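Local coordinates for protein geranyltranstransferase (Agrobacterium tumefaciens, PDB 2H8O) that probably catalyses the condensation of geranyl diphosphate with isopentenyl diphosphate to give farnesyl diphosphate, at residues R89-I94 / A321-A326. Residues are numbered along the deposited sequence; the frame is centred on the assembly and turned at random.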
loop_
_atom_site.group_PDB
_atom_site.type_symbol
_atom_site.label_atom_id
_atom_site.label_comp_id
_atom_site.label_asym_id
_atom_site.label_seq_id
_atom_site.Cartn_x
_atom_site.Cartn_y
_atom_site.Cartn_z
ATOM N N ARG A 89 16.887 5.361 6.079
ATOM C CA ARG A 89 15.600 6.060 5.998
ATOM C C ARG A 89 14.956 6.274 7.401
ATOM O O ARG A 89 14.603 7.406 7.750
ATOM C CB ARG A 89 14.677 5.383 4.982
ATOM C CG ARG A 89 15.235 5.585 3.576
ATOM C CD ARG A 89 14.641 4.659 2.538
ATOM N NE ARG A 89 15.381 4.726 1.273
ATOM C CZ ARG A 89 16.555 4.143 1.061
ATOM N NH1 ARG A 89 17.157 3.424 2.017
ATOM N NH2 ARG A 89 17.142 4.264 -0.118
ATOM N N PRO A 90 14.835 5.204 8.215
ATOM C CA PRO A 90 14.424 5.434 9.599
ATOM C C PRO A 90 15.320 6.401 10.380
ATOM O O PRO A 90 14.822 7.179 11.183
ATOM C CB PRO A 90 14.474 4.043 10.237
ATOM C CG PRO A 90 14.731 3.104 9.199
ATOM C CD PRO A 90 14.932 3.769 7.893
ATOM N N PHE A 91 16.630 6.343 10.146
ATOM C CA PHE A 91 17.553 7.255 10.793
ATOM C C PHE A 91 17.121 8.694 10.534
ATOM O O PHE A 91 17.062 9.533 11.453
ATOM C CB PHE A 91 18.980 7.033 10.288
ATOM C CG PHE A 91 19.923 8.114 10.672
ATOM C CD1 PHE A 91 20.701 8.016 11.814
ATOM C CD2 PHE A 91 20.033 9.261 9.896
ATOM C CE1 PHE A 91 21.576 9.053 12.151
ATOM C CE2 PHE A 91 20.901 10.279 10.251
ATOM C CZ PHE A 91 21.661 10.168 11.356
ATOM N N LEU A 92 16.816 8.987 9.267
ATOM C CA LEU A 92 16.470 10.347 8.873
ATOM C C LEU A 92 15.146 10.798 9.505
ATOM O O LEU A 92 15.015 11.953 9.954
ATOM C CB LEU A 92 16.437 10.482 7.344
ATOM C CG LEU A 92 17.806 10.364 6.648
ATOM C CD1 LEU A 92 17.628 10.152 5.141
ATOM C CD2 LEU A 92 18.677 11.585 6.932
ATOM N N VAL A 93 14.169 9.901 9.572
ATOM C CA VAL A 93 12.906 10.209 10.250
ATOM C C VAL A 93 13.140 10.535 11.742
ATOM O O VAL A 93 12.735 11.603 12.264
ATOM C CB VAL A 93 11.888 9.080 10.112
ATOM C CG1 VAL A 93 10.621 9.434 10.904
ATOM C CG2 VAL A 93 11.559 8.814 8.627
ATOM N N ILE A 94 13.814 9.619 12.418
ATOM C CA ILE A 94 14.107 9.761 13.843
ATOM C C ILE A 94 14.845 11.073 14.110
ATOM O O ILE A 94 14.526 11.807 15.052
ATOM C CB ILE A 94 14.943 8.550 14.330
ATOM C CG1 ILE A 94 14.076 7.273 14.332
ATOM C CG2 ILE A 94 15.526 8.816 15.733
ATOM C CD1 ILE A 94 14.856 5.990 14.391
ATOM N N ALA A 321 23.819 19.018 14.132
ATOM C CA ALA A 321 25.098 18.344 13.869
ATOM C C ALA A 321 24.953 16.922 13.326
ATOM O O ALA A 321 25.690 16.529 12.420
ATOM C CB ALA A 321 25.956 18.305 15.146
ATOM N N ILE A 322 24.021 16.167 13.894
ATOM C CA ILE A 322 23.806 14.774 13.481
ATOM C C ILE A 322 23.319 14.671 12.044
ATOM O O ILE A 322 23.811 13.854 11.268
ATOM C CB ILE A 322 22.822 14.058 14.432
ATOM C CG1 ILE A 322 23.529 13.801 15.765
ATOM C CG2 ILE A 322 22.321 12.762 13.830
ATOM C CD1 ILE A 322 22.638 13.306 16.828
ATOM N N LEU A 323 22.342 15.488 11.683
ATOM C CA LEU A 323 21.844 15.483 10.300
ATOM C C LEU A 323 22.869 16.023 9.322
ATOM O O LEU A 323 22.967 15.538 8.200
ATOM C CB LEU A 323 20.543 16.255 10.177
ATOM C CG LEU A 323 19.323 15.472 10.653
ATOM C CD1 LEU A 323 18.112 16.401 10.768
ATOM C CD2 LEU A 323 19.028 14.257 9.744
ATOM N N ILE A 324 23.624 17.033 9.735
ATOM C CA ILE A 324 24.695 17.562 8.878
ATOM C C ILE A 324 25.772 16.486 8.664
ATOM O O ILE A 324 26.265 16.321 7.545
ATOM C CB ILE A 324 25.261 18.871 9.442
ATOM C CG1 ILE A 324 24.212 19.966 9.245
ATOM C CG2 ILE A 324 26.586 19.257 8.757
ATOM C CD1 ILE A 324 24.555 21.258 9.914
ATOM N N ALA A 325 26.080 15.719 9.710
ATOM C CA ALA A 325 27.029 14.598 9.616
ATOM C C ALA A 325 26.521 13.525 8.653
ATOM O O ALA A 325 27.307 12.914 7.933
ATOM C CB ALA A 325 27.298 14.000 10.978
ATOM N N ALA A 326 25.210 13.296 8.648
ATOM C CA ALA A 326 24.616 12.348 7.715
ATOM C C ALA A 326 24.848 12.809 6.281
ATOM O O ALA A 326 25.215 12.013 5.429
ATOM C CB ALA A 326 23.133 12.176 7.989
#
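In Phe-91 CG stands anti to the backbone N (chi1 167°), a setting that carries the phenyl group off the flank of its own helix and brings the end of the ring up to Ile-322 and Ala-326. Leu-92 and Leu-323 instead both place CG anti to the carbonyl carbon, and each brings a CD2 methyl to the interface. The far end of the ring does most of the touching: CZ of Phe-91 lies 3.6 Å from CG2 of Ile-322, and CE2 of Phe-91 is 3.7 Å from CB of Ala-326. These two methyls, one helical turn apart, approach the ring obliquely; in both residues the bond from CA to CB points toward the partner helix, and CB is itself the methyl in Ala-326 but carries CG2 in Ile-322. Alanine suits its place because a single methyl lets the long phenyl group come close to the backbone of helix 321-331, while the branched isoleucine presents a methyl directly on its CB. Beside them the leucines meet methyl to methyl, CD2 of Leu-92 lying 3.9 Å from CD2 of Leu-323.

The contact belongs to the all-helical prenyl synthase fold and joins helix 88-99, early in the chain, to helix 321-331 at its C-terminal end. The two segments run roughly antiparallel, at 152° between their directions, with their axes 10.9 Å apart at closest approach. At that spacing the backbones stay apart, CA of Leu-92 being 7.6 Å from CA of Leu-323, and large apolar side chains bridge the interval. Helix 34-57 closes over one side, where Phe-39 packs edge-to-face with the ring of Phe-91 and also touches Ala-326. Leu-92 also touches Leu-226 and Ala-229 of helix 211-237.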